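PDB 3GDC: multicopper oxidase, which probably oxidises phenolic or similar substrates at a mononuclear copper and passes the electrons to further coppers that reduce dioxygen to water, as in laccases. Local coordinates for residues K55-N60 / G84-T89; Y230-T233 / P239-Y242. All blocks are in the same frame, centred on the assembly; numbering follows the deposited sequence.

Interaction 1. Residues K55-N60 / G84-T89; sequences KGWSYN and GAHPHT. With CU (copper (II) ion), chain D.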
ATOM      1  N   LYS A  55     -18.125  15.631 -18.723  1.00 21.21           N
ATOM      2  CA  LYS A  55     -18.907  14.773 -19.621  1.00 21.60           C
ATOM      3  C   LYS A  55     -18.733  13.330 -19.156  1.00 20.86           C
ATOM      4  O   LYS A  55     -17.727  12.677 -19.459  1.00 21.80           O
ATOM      5  CB  LYS A  55     -18.460  14.935 -21.078  1.00 21.87           C
ATOM      6  CG  LYS A  55     -18.458  16.391 -21.578  1.00 24.68           C
ATOM      7  CD  LYS A  55     -18.471  16.469 -23.105  1.00 28.28           C
ATOM      8  CE  LYS A  55     -19.820  16.027 -23.690  1.00 30.73           C
ATOM      9  NZ  LYS A  55     -20.938  16.951 -23.338  1.00 32.83           N
ATOM     10  N   GLY A  56     -19.696  12.867 -18.368  1.00 20.27           N
ATOM     11  CA  GLY A  56     -19.621  11.554 -17.749  1.00 18.69           C
ATOM     12  C   GLY A  56     -20.291  10.444 -18.539  1.00 17.64           C
ATOM     13  O   GLY A  56     -21.154  10.683 -19.387  1.00 17.35           O
ATOM     14  N   TRP A  57     -19.822   9.228 -18.277  1.00 17.31           N
ATOM     15  CA  TRP A  57     -20.497   8.007 -18.662  1.00 17.07           C
ATOM     16  C   TRP A  57     -20.932   7.403 -17.332  1.00 16.78           C
ATOM     17  O   TRP A  57     -20.085   7.086 -16.485  1.00 16.09           O
ATOM     18  CB  TRP A  57     -19.530   7.057 -19.355  1.00 17.64           C
ATOM     19  CG  TRP A  57     -19.046   7.504 -20.703  1.00 17.72           C
ATOM     20  CD1 TRP A  57     -19.612   8.444 -21.523  1.00 19.63           C
ATOM     21  CD2 TRP A  57     -17.902   7.003 -21.402  1.00 19.30           C
ATOM     22  NE1 TRP A  57     -18.879   8.566 -22.686  1.00 20.30           N
ATOM     23  CE2 TRP A  57     -17.826   7.692 -22.637  1.00 18.97           C
ATOM     24  CE3 TRP A  57     -16.922   6.048 -21.097  1.00 17.61           C
ATOM     25  CZ2 TRP A  57     -16.806   7.452 -23.570  1.00 19.66           C
ATOM     26  CZ3 TRP A  57     -15.915   5.802 -22.026  1.00 19.11           C
ATOM     27  CH2 TRP A  57     -15.860   6.509 -23.244  1.00 19.66           C
ATOM     28  N   SER A  58     -22.232   7.261 -17.136  1.00 16.33           N
ATOM     29  CA  SER A  58     -22.742   6.895 -15.822  1.00 16.58           C
ATOM     30  C   SER A  58     -23.763   5.774 -15.887  1.00 16.57           C
ATOM     31  O   SER A  58     -24.521   5.667 -16.847  1.00 18.05           O
ATOM     32  CB  SER A  58     -23.384   8.106 -15.143  1.00 16.69           C
ATOM     33  OG  SER A  58     -24.533   8.529 -15.848  1.00 18.34           O
ATOM     34  N   TYR A  59     -23.784   4.959 -14.842  1.00 16.58           N
ATOM     35  CA  TYR A  59     -24.855   3.998 -14.642  1.00 16.36           C
ATOM     36  C   TYR A  59     -26.011   4.687 -13.918  1.00 16.28           C
ATOM     37  O   TYR A  59     -25.836   5.182 -12.792  1.00 16.51           O
ATOM     38  CB  TYR A  59     -24.361   2.827 -13.799  1.00 16.04           C
ATOM     39  CG  TYR A  59     -23.274   1.973 -14.403  1.00 15.38           C
ATOM     40  CD1 TYR A  59     -23.488   1.246 -15.586  1.00 13.72           C
ATOM     41  CD2 TYR A  59     -22.044   1.831 -13.755  1.00 14.92           C
ATOM     42  CE1 TYR A  59     -22.490   0.442 -16.123  1.00 13.91           C
ATOM     43  CE2 TYR A  59     -21.038   1.001 -14.284  1.00 13.84           C
ATOM     44  CZ  TYR A  59     -21.272   0.317 -15.472  1.00 14.28           C
ATOM     45  OH  TYR A  59     -20.287  -0.502 -15.990  1.00 15.39           O
ATOM     46  N   ASN A  60     -27.182   4.715 -14.562  1.00 16.72           N
ATOM     47  CA  ASN A  60     -28.401   5.324 -14.003  1.00 17.28           C
ATOM     48  C   ASN A  60     -28.258   6.815 -13.673  1.00 17.22           C
ATOM     49  O   ASN A  60     -28.916   7.327 -12.753  1.00 17.53           O
ATOM     50  CB  ASN A  60     -28.901   4.544 -12.771  1.00 17.76           C
ATOM     51  CG  ASN A  60     -29.544   3.212 -13.136  1.00 19.22           C
ATOM     52  OD1 ASN A  60     -29.638   2.851 -14.310  1.00 22.48           O
ATOM     53  ND2 ASN A  60     -29.983   2.474 -12.124  1.00 20.97           N
ATOM     54  N   GLY A  84     -25.746   4.601 -24.011  1.00 22.95           N
ATOM     55  CA  GLY A  84     -24.645   5.498 -24.379  1.00 23.62           C
ATOM     56  C   GLY A  84     -24.247   5.428 -25.846  1.00 24.11           C
ATOM     57  O   GLY A  84     -24.790   4.627 -26.612  1.00 25.12           O
ATOM     58  N   ALA A  85     -23.297   6.268 -26.237  1.00 24.26           N
ATOM     59  CA  ALA A  85     -22.821   6.341 -27.622  1.00 24.04           C
ATOM     60  C   ALA A  85     -21.710   5.336 -27.912  1.00 24.01           C
ATOM     61  O   ALA A  85     -21.339   5.134 -29.072  1.00 24.17           O
ATOM     62  CB  ALA A  85     -22.338   7.753 -27.942  1.00 24.61           C
ATOM     63  N   HIS A  86     -21.175   4.724 -26.856  1.00 23.33           N
ATOM     64  CA  HIS A  86     -20.025   3.824 -26.968  1.00 23.21           C
ATOM     65  C   HIS A  86     -20.389   2.453 -26.409  1.00 22.08           C
ATOM     66  O   HIS A  86     -21.290   2.347 -25.564  1.00 21.78           O
ATOM     67  CB  HIS A  86     -18.824   4.394 -26.196  1.00 23.46           C
ATOM     68  CG  HIS A  86     -18.475   5.802 -26.573  1.00 25.80           C
ATOM     69  ND1 HIS A  86     -19.129   6.900 -26.050  1.00 27.41           N
ATOM     70  CD2 HIS A  86     -17.547   6.291 -27.428  1.00 27.90           C
ATOM     71  CE1 HIS A  86     -18.612   8.002 -26.562  1.00 27.40           C
ATOM     72  NE2 HIS A  86     -17.653   7.661 -27.403  1.00 28.33           N
ATOM     73  N   PRO A  87     -19.686   1.390 -26.858  1.00 21.31           N
ATOM     74  CA  PRO A  87     -19.930   0.084 -26.238  1.00 20.53           C
ATOM     75  C   PRO A  87     -19.478   0.106 -24.782  1.00 19.59           C
ATOM     76  O   PRO A  87     -18.522   0.810 -24.442  1.00 18.99           O
ATOM     77  CB  PRO A  87     -19.025  -0.862 -27.042  1.00 20.85           C
ATOM     78  CG  PRO A  87     -17.939   0.026 -27.576  1.00 21.48           C
ATOM     79  CD  PRO A  87     -18.658   1.307 -27.915  1.00 21.62           C
ATOM     80  N   HIS A  88     -20.169  -0.649 -23.938  1.00 18.39           N
ATOM     81  CA  HIS A  88     -19.856  -0.712 -22.513  1.00 17.75           C
ATOM     82  C   HIS A  88     -20.140  -2.121 -22.000  1.00 17.16           C
ATOM     83  O   HIS A  88     -20.786  -2.940 -22.683  1.00 17.09           O
ATOM     84  CB  HIS A  88     -20.714   0.296 -21.711  1.00 17.05           C
ATOM     85  CG  HIS A  88     -20.452   1.737 -22.038  1.00 17.90           C
ATOM     86  ND1 HIS A  88     -19.232   2.342 -21.819  1.00 15.38           N
ATOM     87  CD2 HIS A  88     -21.261   2.696 -22.555  1.00 16.75           C
ATOM     88  CE1 HIS A  88     -19.293   3.603 -22.214  1.00 17.08           C
ATOM     89  NE2 HIS A  88     -20.517   3.846 -22.652  1.00 17.11           N
ATOM     90  N   THR A  89     -19.667  -2.408 -20.792  1.00 16.30           N
ATOM     91  CA  THR A  89     -20.011  -3.647 -20.111  1.00 16.63           C
ATOM     92  C   THR A  89     -20.248  -3.345 -18.621  1.00 16.46           C
ATOM     93  O   THR A  89     -20.111  -2.187 -18.171  1.00 16.33           O
ATOM     94  CB  THR A  89     -18.879  -4.722 -20.223  1.00 16.60           C
ATOM     95  OG1 THR A  89     -17.775  -4.341 -19.405  1.00 17.35           O
ATOM     96  CG2 THR A  89     -18.398  -4.920 -21.663  1.00 16.82           C
TER
HETATM   97 CU    CU D 301     -17.563   1.498 -20.955  1.00 24.54          CU

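Interaction 2. Residues Y230-T233 / P239-Y242; sequences YYPT and PSEY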
ATOM      1  N   TYR A 230     -10.577  -1.895  10.808  1.00 14.97           N
ATOM      2  CA  TYR A 230     -10.652  -2.034   9.365  1.00 14.82           C
ATOM      3  C   TYR A 230     -10.705  -3.501   8.937  1.00 15.04           C
ATOM      4  O   TYR A 230      -9.922  -4.326   9.418  1.00 15.18           O
ATOM      5  CB  TYR A 230      -9.482  -1.317   8.684  1.00 15.74           C
ATOM      6  CG  TYR A 230      -9.547  -1.356   7.184  1.00 15.06           C
ATOM      7  CD1 TYR A 230     -10.552  -0.678   6.488  1.00 14.38           C
ATOM      8  CD2 TYR A 230      -8.602  -2.061   6.451  1.00 13.67           C
ATOM      9  CE1 TYR A 230     -10.609  -0.713   5.099  1.00 16.12           C
ATOM     10  CE2 TYR A 230      -8.651  -2.094   5.063  1.00 14.64           C
ATOM     11  CZ  TYR A 230      -9.649  -1.423   4.397  1.00 15.35           C
ATOM     12  OH  TYR A 230      -9.704  -1.468   3.026  1.00 16.79           O
ATOM     13  N   TYR A 231     -11.632  -3.801   8.034  1.00 14.19           N
ATOM     14  CA  TYR A 231     -11.835  -5.149   7.519  1.00 15.20           C
ATOM     15  C   TYR A 231     -11.634  -5.135   6.015  1.00 14.43           C
ATOM     16  O   TYR A 231     -12.556  -4.762   5.290  1.00 14.74           O
ATOM     17  CB  TYR A 231     -13.262  -5.636   7.801  1.00 15.99           C
ATOM     18  CG  TYR A 231     -13.690  -5.634   9.242  1.00 16.21           C
ATOM     19  CD1 TYR A 231     -13.803  -6.830   9.945  1.00 18.21           C
ATOM     20  CD2 TYR A 231     -14.029  -4.450   9.891  1.00 16.01           C
ATOM     21  CE1 TYR A 231     -14.208  -6.840  11.259  1.00 18.43           C
ATOM     22  CE2 TYR A 231     -14.447  -4.448  11.224  1.00 17.74           C
ATOM     23  CZ  TYR A 231     -14.529  -5.646  11.894  1.00 18.84           C
ATOM     24  OH  TYR A 231     -14.942  -5.672  13.197  1.00 19.27           O
ATOM     25  N   PRO A 232     -10.428  -5.510   5.543  1.00 14.88           N
ATOM     26  CA  PRO A 232     -10.096  -5.463   4.117  1.00 14.78           C
ATOM     27  C   PRO A 232     -11.071  -6.311   3.307  1.00 14.92           C
ATOM     28  O   PRO A 232     -11.299  -7.471   3.650  1.00 14.70           O
ATOM     29  CB  PRO A 232      -8.687  -6.069   4.041  1.00 16.02           C
ATOM     30  CG  PRO A 232      -8.173  -6.098   5.415  1.00 15.80           C
ATOM     31  CD  PRO A 232      -9.299  -5.958   6.380  1.00 15.16           C
ATOM     32  N   THR A 233     -11.645  -5.714   2.263  1.00 14.35           N
ATOM     33  CA  THR A 233     -12.642  -6.345   1.383  1.00 15.10           C
ATOM     34  C   THR A 233     -13.940  -6.764   2.114  1.00 14.47           C
ATOM     35  O   THR A 233     -14.849  -7.324   1.487  1.00 14.75           O
ATOM     36  CB  THR A 233     -12.029  -7.537   0.568  1.00 15.08           C
ATOM     37  OG1 THR A 233     -10.658  -7.240   0.239  1.00 16.51           O
ATOM     38  CG2 THR A 233     -12.814  -7.777  -0.743  1.00 15.02           C
ATOM     39  N   PRO A 239     -11.300  -7.905  12.391  1.00 22.00           N
ATOM     40  CA  PRO A 239     -10.579  -6.826  11.713  1.00 21.73           C
ATOM     41  C   PRO A 239      -9.069  -7.041  11.607  1.00 21.79           C
ATOM     42  O   PRO A 239      -8.458  -7.744  12.429  1.00 21.95           O
ATOM     43  CB  PRO A 239     -10.921  -5.585  12.552  1.00 21.36           C
ATOM     44  CG  PRO A 239     -11.213  -6.103  13.905  1.00 22.14           C
ATOM     45  CD  PRO A 239     -11.771  -7.503  13.731  1.00 21.62           C
ATOM     46  N   SER A 240      -8.480  -6.453  10.573  1.00 21.52           N
ATOM     47  CA  SER A 240      -7.060  -6.598  10.323  1.00 21.45           C
ATOM     48  C   SER A 240      -6.249  -5.561  11.092  1.00 21.48           C
ATOM     49  O   SER A 240      -5.097  -5.807  11.461  1.00 20.94           O
ATOM     50  CB  SER A 240      -6.764  -6.507   8.823  1.00 22.11           C
ATOM     51  OG  SER A 240      -6.848  -5.171   8.336  1.00 22.49           O
ATOM     52  N   GLU A 241      -6.866  -4.407  11.324  1.00 20.78           N
ATOM     53  CA  GLU A 241      -6.167  -3.229  11.839  1.00 21.32           C
ATOM     54  C   GLU A 241      -7.066  -2.403  12.733  1.00 19.86           C
ATOM     55  O   GLU A 241      -8.279  -2.419  12.583  1.00 19.71           O
ATOM     56  CB  GLU A 241      -5.676  -2.342  10.680  1.00 20.81           C
ATOM     57  CG  GLU A 241      -4.394  -2.833  10.016  1.00 24.01           C
ATOM     58  CD  GLU A 241      -3.829  -1.864   8.982  1.00 24.19           C
ATOM     59  OE1 GLU A 241      -3.511  -0.711   9.344  1.00 26.25           O
ATOM     60  OE2 GLU A 241      -3.669  -2.271   7.805  1.00 29.58           O
ATOM     61  N   TYR A 242      -6.459  -1.675  13.666  1.00 18.81           N
ATOM     62  CA  TYR A 242      -7.155  -0.633  14.402  1.00 18.47           C
ATOM     63  C   TYR A 242      -6.307   0.624  14.212  1.00 17.97           C
ATOM     64  O   TYR A 242      -5.164   0.672  14.666  1.00 18.02           O
ATOM     65  CB  TYR A 242      -7.277  -1.010  15.885  1.00 19.02           C
ATOM     66  CG  TYR A 242      -8.038  -0.015  16.738  1.00 19.78           C
ATOM     67  CD1 TYR A 242      -9.399   0.207  16.536  1.00 20.06           C
ATOM     68  CD2 TYR A 242      -7.403   0.688  17.771  1.00 20.40           C
ATOM     69  CE1 TYR A 242     -10.115   1.106  17.315  1.00 21.24           C
ATOM     70  CE2 TYR A 242      -8.121   1.596  18.569  1.00 20.79           C
ATOM     71  CZ  TYR A 242      -9.479   1.791  18.334  1.00 21.00           C
ATOM     72  OH  TYR A 242     -10.216   2.678  19.093  1.00 21.63           O
TER

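Interaction 1. Residues K55-N60 / G84-T89
The indole of W57 and the imidazole of H88 meet edge to face: H88 turns its CE1 corner onto one face of the tryptophan, CE1 lying 3.6 Å from W57 CE3, with the ring planes at 65° and the centroids of the imidazole and the six-membered ring 5.1 Å apart. This is the tightly packed, buried side of the contact. The CG of H88 stands anti to its carbonyl carbon (chi1 -64°), which carries the ring toward strand 52-59 while ND1 reaches the copper ion at 2.1 Å. Since CE1 is bonded to ND1, the atom packed on the indole adjoins the metal ligand, so W57 is a second-shell residue that probably restricts the rotation of H88. C133 and H141 bind the same ion. A cysteine and two histidines on one copper within a beta-rich domain of this family mark a type 1 site of the cupredoxin kind, to which the loop between strands 75-82 and 91-92 contributes H88. Farther along strand 52-59, Y59 donates its hydroxyl proton to the carbonyl oxygen of T89, OH to O 2.8 Å. The oxygen lies near the plane of the phenol ring, and the hydroxyl lies in the carbonyl plane. That bond pins the backbone directly after the copper ligand, and the side chain of T89 turns the other way, its OG1 bonding G102. The more solvent-facing side belongs to H86, partly exposed like W57. Its ring offers one face to W57 CZ2, which sits 3.4 Å from H86 ND1, yet the planes are inclined at 44°, so the two rings meet obliquely, and no hydrogen bond links W57 to H86.

Interaction 2. Residues Y230-T233 / P239-Y242
Backbone hydrogen bonds set the register between Y230 and E241, an antiparallel hydrogen-bonded pair whose CA atoms are 5.3 Å apart. Y230 N donates to E241 O over 3.0 Å, with an N-H...O angle of 162°. In return, Y230 O accepts from S240 N at 2.8 Å, a donor one residue earlier than the regular E241 N. These bonds join strands 228-232 and 241-243 into a beta hairpin at the edge of the six-stranded sheet, strand 241-243 being outermost within the chain. Side-chain polarity adds little: S240 OG lies 3.4 Å from Y230 O, a weak bond at most, and that hydroxyl rests mainly against the ring of P232, with OG 3.2 Å from CD. The apolar part lies on Y231, where P239 places its ring over one face of the phenol. P239 CB is 3.8 Å from the ring centroid and 15° off the normal, which meets the definition of a CH-pi contact, and CD approaches Y231 CE1 at 3.5 Å. The two side chains run next to each other in the same direction; the tyrosine CG, anti to its carbonyl carbon (chi1 -57°), sets one ring face against the proline. On the other face of the sheet, Y230 CB and E241 CB lie 4.4 Å apart. Y230 OH finds its partner in Q248. Neighbouring copies of the protein also reach this hairpin: E241 packs on P232 of the second subunit, and P232 on E241 of the third. Chemically, one backbone N-H, that of E241, is buried without a hydrogen bond in the model, consistent with the donor having shifted to S240; backbone bonds and apolar contact beside the connecting loop, rather than side-chain polarity, hold the pair.

In the fold
Interaction 1 closes before interaction 2 opens along the chain, and the two fall in different multicopper oxidase regions of the sequence, the first and the second. Their centres are 33 Å apart and their nearest atoms about 18 Å, on opposite sides of the chain's centre, so neither touches the other. No strand is common to both: residues 55-59 lie on strand 52-59 of the first beta-rich domain, which carries the type 1 copper, and 84-89 in the loop leaving its strand 75-82, whereas the 230-233/239-242 hairpin ends the six-stranded sheet. Interaction 1 packs against a copper ligand within one subunit, while interaction 2 lies where both other subunits of the three-chain assembly touch the hairpin.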